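Local coordinates for ribulose bisphosphate carboxylase (PDB 6HUN), which probably catalyses the addition of carbon dioxide and water to ribulose 1,5-bisphosphate, giving two molecules of 3-phosphoglycerate in an archaeal AMP degradation pathway, at residues P151-I157 / N372-F377; W275-Q279 / L318-V324. All coordinates share one frame; numbering follows the deposited sequence.

Interaction 1 (P151-I157 / N372-F377); sequences PGPNKGI and NIKPVF
P153 presses the outer rim of its ring on the backbone and side chains of 372-377: P153 CG lies 3.5 Å from V376 CG2, CD meets I373 CG2, and both side chains cross the proline at about a right angle. K374 runs alongside the opposing loop. Its CB packs on P153 CB and its extended chain passes the carbonyl oxygens of P153 and K155. K374 NZ donates to N154 O at 3.0 Å, approaching from above the carbonyl plane (43° out of it). A water bridges the segments, donating to P151 O and P153 O and accepting from K374 N. These loops lead into the eight-stranded RuBisCO barrel, 151-157 running into the helix that precedes strand 171-174, while the loop 372-377 leads into strand 377-380. I157 N donates to P375 O (3.2 Å), a bent bond with an N-H...O angle of 141°. G156 CA, at positive phi, lies 3.1 Å from P375 O. With CG2 anti to the backbone N, I157 sets this methyl over one face of the F377 ring, offset toward its rim at CZ, in a CH-pi contact 4.0 Å from the ring centroid, while CD1 reaches across to P375 CB.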
loop_
_atom_site.group_PDB
_atom_site.type_symbol
_atom_site.label_atom_id
_atom_site.label_comp_id
_atom_site.label_asym_id
_atom_site.label_seq_id
_atom_site.Cartn_x
_atom_site.Cartn_y
_atom_site.Cartn_z
ATOM N N PRO A 151 4.178 12.692 14.493
ATOM C CA PRO A 151 3.311 13.601 15.298
ATOM C C PRO A 151 2.347 12.858 16.182
ATOM O O PRO A 151 1.954 13.375 17.245
ATOM C CB PRO A 151 2.525 14.398 14.244
ATOM C CG PRO A 151 2.560 13.468 13.007
ATOM C CD PRO A 151 3.893 12.797 13.054
ATOM N N GLY A 152 1.932 11.674 15.741
ATOM C CA GLY A 152 0.828 10.963 16.373
ATOM C C GLY A 152 -0.482 11.687 16.132
ATOM O O GLY A 152 -0.576 12.646 15.340
ATOM N N PRO A 153 -1.541 11.217 16.784
ATOM C CA PRO A 153 -2.860 11.806 16.561
ATOM C C PRO A 153 -2.863 13.290 16.912
ATOM O O PRO A 153 -2.163 13.749 17.851
ATOM C CB PRO A 153 -3.781 10.984 17.504
ATOM C CG PRO A 153 -3.048 9.648 17.709
ATOM C CD PRO A 153 -1.560 10.020 17.658
ATOM N N ASN A 154 -3.637 14.050 16.126
ATOM C CA ASN A 154 -3.800 15.494 16.378
ATOM C C ASN A 154 -4.680 15.709 17.602
ATOM O O ASN A 154 -4.438 16.586 18.435
ATOM C CB ASN A 154 -4.466 16.160 15.195
ATOM C CG ASN A 154 -4.431 17.698 15.281
ATOM O OD1 ASN A 154 -3.523 18.252 15.853
ATOM N ND2 ASN A 154 -5.407 18.369 14.676
ATOM N N LYS A 155 -5.720 14.901 17.703
ATOM C CA LYS A 155 -6.756 15.070 18.736
ATOM C C LYS A 155 -6.766 13.949 19.751
ATOM O O LYS A 155 -6.800 14.221 20.956
ATOM C CB LYS A 155 -8.142 15.179 18.095
ATOM C CG LYS A 155 -8.327 16.440 17.211
ATOM C CD LYS A 155 -8.300 17.661 18.067
ATOM C CE LYS A 155 -8.383 18.892 17.190
ATOM N NZ LYS A 155 -8.659 20.029 18.077
ATOM N N GLY A 156 -6.639 12.727 19.296
ATOM C CA GLY A 156 -6.708 11.561 20.171
ATOM C C GLY A 156 -8.112 11.357 20.743
ATOM O O GLY A 156 -9.073 12.059 20.411
ATOM N N ILE A 157 -8.215 10.362 21.618
ATOM C CA ILE A 157 -9.482 10.082 22.297
ATOM C C ILE A 157 -10.026 11.350 22.957
ATOM O O ILE A 157 -11.190 11.743 22.778
ATOM C CB ILE A 157 -9.250 8.976 23.325
ATOM C CG1 ILE A 157 -8.882 7.670 22.531
ATOM C CG2 ILE A 157 -10.537 8.753 24.143
ATOM C CD1 ILE A 157 -8.707 6.429 23.437
ATOM N N ASN A 372 4.617 11.023 24.243
ATOM C CA ASN A 372 4.280 12.083 23.282
ATOM C C ASN A 372 3.435 11.628 22.076
ATOM O O ASN A 372 3.493 12.247 21.008
ATOM C CB ASN A 372 5.547 12.761 22.750
ATOM C CG ASN A 372 6.408 13.278 23.875
ATOM O OD1 ASN A 372 7.618 13.042 23.909
ATOM N ND2 ASN A 372 5.771 13.926 24.841
ATOM N N ILE A 373 2.711 10.526 22.147
ATOM C CA ILE A 373 1.854 10.098 21.031
ATOM C C ILE A 373 0.471 9.834 21.649
ATOM O O ILE A 373 0.346 8.952 22.473
ATOM C CB ILE A 373 2.383 8.821 20.333
ATOM C CG1 ILE A 373 3.848 8.952 19.826
ATOM C CG2 ILE A 373 1.419 8.405 19.203
ATOM C CD1 ILE A 373 4.040 9.782 18.635
ATOM N N LYS A 374 -0.552 10.617 21.254
ATOM C CA LYS A 374 -1.860 10.523 21.907
ATOM C C LYS A 374 -2.492 9.176 21.582
ATOM O O LYS A 374 -2.120 8.566 20.582
ATOM C CB LYS A 374 -2.781 11.609 21.370
ATOM C CG LYS A 374 -2.406 13.064 21.965
ATOM C CD LYS A 374 -3.086 14.133 21.228
ATOM C CE LYS A 374 -2.799 15.514 21.989
ATOM N NZ LYS A 374 -3.298 16.625 21.188
ATOM N N PRO A 375 -3.366 8.680 22.443
ATOM C CA PRO A 375 -4.107 7.444 22.133
ATOM C C PRO A 375 -5.121 7.628 21.009
ATOM O O PRO A 375 -5.644 8.710 20.754
ATOM C CB PRO A 375 -4.802 7.099 23.448
ATOM C CG PRO A 375 -4.948 8.407 24.139
ATOM C CD PRO A 375 -3.756 9.276 23.744
ATOM N N VAL A 376 -5.444 6.516 20.379
ATOM C CA VAL A 376 -6.321 6.444 19.212
ATOM C C VAL A 376 -7.646 5.806 19.656
ATOM O O VAL A 376 -7.614 4.855 20.415
ATOM C CB VAL A 376 -5.634 5.573 18.124
ATOM C CG1 VAL A 376 -6.622 5.259 17.034
ATOM C CG2 VAL A 376 -4.399 6.397 17.590
ATOM N N PHE A 377 -8.784 6.232 19.076
ATOM C CA PHE A 377 -10.082 5.534 19.274
ATOM C C PHE A 377 -10.132 4.250 18.452
ATOM O O PHE A 377 -10.160 4.319 17.223
ATOM C CB PHE A 377 -11.246 6.415 18.824
ATOM C CG PHE A 377 -12.009 7.085 19.939
ATOM C CD1 PHE A 377 -12.612 6.333 20.985
ATOM C CD2 PHE A 377 -12.149 8.462 19.939
ATOM C CE1 PHE A 377 -13.338 6.961 22.019
ATOM C CE2 PHE A 377 -12.842 9.090 20.957
ATOM C CZ PHE A 377 -13.419 8.369 22.000
HETATM O O HOH W 1 -0.086 12.781 19.273
#

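Interaction 2 (W275-Q279 / L318-V324); sequences WAALQ and LARMAGV
L278 meets A322 and V324 at the C-terminal end of helix 312-322. Its CB leads to a CG anti to the backbone N (chi1 170°), and L278 CG lies 4.1 Å from A322 CB. Beyond it the branches divide the work: L278 CD2 comes within 3.6 Å of A322 CB and also reaches V324 CG1, while L278 CD1 touches V324 CG1 at 3.8 Å, the leucine and valine crossing at about a right angle. One turn earlier W275 extends its six-membered ring to the other helix, W275 CH2 meeting L318 CB at 3.7 Å, with A319 CA in plane at the ring edge. The axes of the short segments approach to 10.4 Å, their N-to-C directions 38° apart, joining two helices of the barrel's outer layer. G323, at positive phi, ends the second helix in a Schellman motif: V324 N bonds to A319 O, turning the chain toward strand 326-328. A water links Q279 NE2 to A322 O; Q279 NE2 also bonds to G113 O and Q279 OE1 to I115 N. T272 and P247 of the second subunit pack on W275 and Q279. Direct contact between the segments is thus apolar, with the water making the polar link.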
loop_
_atom_site.group_PDB
_atom_site.type_symbol
_atom_site.label_atom_id
_atom_site.label_comp_id
_atom_site.label_asym_id
_atom_site.label_seq_id
_atom_site.Cartn_x
_atom_site.Cartn_y
_atom_site.Cartn_z
ATOM N N TRP A 275 0.642 5.850 2.611
ATOM C CA TRP A 275 1.180 6.444 3.842
ATOM C C TRP A 275 1.556 7.896 3.651
ATOM O O TRP A 275 1.347 8.701 4.552
ATOM C CB TRP A 275 2.409 5.675 4.306
ATOM C CG TRP A 275 2.015 4.304 4.811
ATOM C CD1 TRP A 275 2.319 3.109 4.219
ATOM C CD2 TRP A 275 1.319 4.008 6.003
ATOM N NE1 TRP A 275 1.808 2.061 5.004
ATOM C CE2 TRP A 275 1.193 2.594 6.092
ATOM C CE3 TRP A 275 0.799 4.801 7.041
ATOM C CZ2 TRP A 275 0.573 1.943 7.214
ATOM C CZ3 TRP A 275 0.131 4.142 8.142
ATOM C CH2 TRP A 275 0.038 2.748 8.182
ATOM N N ALA A 276 2.144 8.255 2.503
ATOM C CA ALA A 276 2.505 9.661 2.355
ATOM C C ALA A 276 1.252 10.529 2.347
ATOM O O ALA A 276 1.249 11.653 2.907
ATOM C CB ALA A 276 3.382 9.865 1.070
ATOM N N ALA A 277 0.186 10.060 1.720
ATOM C CA ALA A 277 -1.074 10.826 1.742
ATOM C C ALA A 277 -1.579 10.997 3.162
ATOM O O ALA A 277 -2.103 12.077 3.537
ATOM C CB ALA A 277 -2.173 10.100 0.931
ATOM N N LEU A 278 -1.494 9.936 3.959
ATOM C CA LEU A 278 -1.960 10.050 5.355
ATOM C C LEU A 278 -1.119 11.066 6.105
ATOM O O LEU A 278 -1.660 11.935 6.817
ATOM C CB LEU A 278 -1.899 8.682 6.042
ATOM C CG LEU A 278 -2.130 8.698 7.554
ATOM C CD1 LEU A 278 -3.547 9.351 7.927
ATOM C CD2 LEU A 278 -2.011 7.230 8.129
ATOM N N GLN A 279 0.233 10.998 5.950
ATOM C CA GLN A 279 1.051 11.968 6.695
ATOM C C GLN A 279 0.791 13.397 6.222
ATOM O O GLN A 279 0.883 14.342 7.026
ATOM C CB GLN A 279 2.567 11.653 6.574
ATOM C CG GLN A 279 2.874 10.253 7.225
ATOM C CD GLN A 279 4.348 10.083 7.490
ATOM O OE1 GLN A 279 5.087 9.539 6.659
ATOM N NE2 GLN A 279 4.807 10.629 8.638
ATOM N N LEU A 318 1.552 1.739 13.177
ATOM C CA LEU A 318 2.051 2.757 12.232
ATOM C C LEU A 318 0.981 3.824 11.988
ATOM O O LEU A 318 1.299 4.988 11.798
ATOM C CB LEU A 318 2.445 2.090 10.902
ATOM C CG LEU A 318 3.643 1.101 10.986
ATOM C CD1 LEU A 318 3.749 0.316 9.643
ATOM C CD2 LEU A 318 4.899 1.850 11.172
ATOM N N ALA A 319 -0.295 3.418 11.925
ATOM C CA ALA A 319 -1.379 4.400 11.775
ATOM C C ALA A 319 -1.428 5.399 12.941
ATOM O O ALA A 319 -1.618 6.609 12.743
ATOM C CB ALA A 319 -2.705 3.647 11.670
ATOM N N ARG A 320 -1.170 4.921 14.154
ATOM C CA ARG A 320 -1.150 5.807 15.302
ATOM C C ARG A 320 0.047 6.755 15.238
ATOM O O ARG A 320 -0.077 7.951 15.508
ATOM C CB ARG A 320 -1.094 4.955 16.565
ATOM C CG ARG A 320 -0.949 5.845 17.824
ATOM C CD ARG A 320 -1.134 4.948 19.111
ATOM N NE ARG A 320 -0.983 5.772 20.340
ATOM C CZ ARG A 320 -0.935 5.284 21.584
ATOM N NH1 ARG A 320 -1.003 3.972 21.779
ATOM N NH2 ARG A 320 -0.779 6.110 22.632
ATOM N N MET A 321 1.212 6.236 14.855
ATOM C CA MET A 321 2.377 7.120 14.665
ATOM C C MET A 321 2.115 8.192 13.608
ATOM O O MET A 321 2.417 9.380 13.808
ATOM C CB MET A 321 3.569 6.252 14.243
ATOM C CG MET A 321 4.028 5.349 15.349
ATOM S SD MET A 321 5.163 4.070 14.726
ATOM C CE MET A 321 6.299 5.275 14.086
ATOM N N ALA A 322 1.530 7.777 12.473
ATOM C CA ALA A 322 1.350 8.696 11.349
ATOM C C ALA A 322 0.299 9.726 11.664
ATOM O O ALA A 322 0.380 10.864 11.166
ATOM C CB ALA A 322 0.953 7.931 10.076
ATOM N N GLY A 323 -0.681 9.356 12.496
ATOM C CA GLY A 323 -1.553 10.369 13.051
ATOM C C GLY A 323 -3.030 10.201 12.806
ATOM O O GLY A 323 -3.743 11.208 12.907
ATOM N N VAL A 324 -3.562 8.952 12.643
ATOM C CA VAL A 324 -5.027 8.813 12.713
ATOM C C VAL A 324 -5.493 9.067 14.141
ATOM O O VAL A 324 -4.761 8.844 15.121
ATOM C CB VAL A 324 -5.501 7.437 12.197
ATOM C CG1 VAL A 324 -4.862 7.147 10.765
ATOM C CG2 VAL A 324 -5.140 6.371 13.150
HETATM O O HOH W 2 2.670 11.972 10.052
#

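In the fold
Interaction 2 is nested within the chain loop closed by interaction 1, and their centres lie 11 Å apart. Segment 318-324 of interaction 2 touches both segments of interaction 1. R320 NE is 3.0 Å from K374 O and M321 O is 3.0 Å from G152 N, both probable hydrogen bonds, so this helix also holds both loops. Both contacts lie near the predicted active site: the side chain of V376 is about 9 Å from that of H328, a predicted substrate-binding residue, and that of V324 about 8 Å from the side chain of H295, a predicted proton acceptor. A bound calcium ion lies about 10 Å from the side chains of F377 and V324.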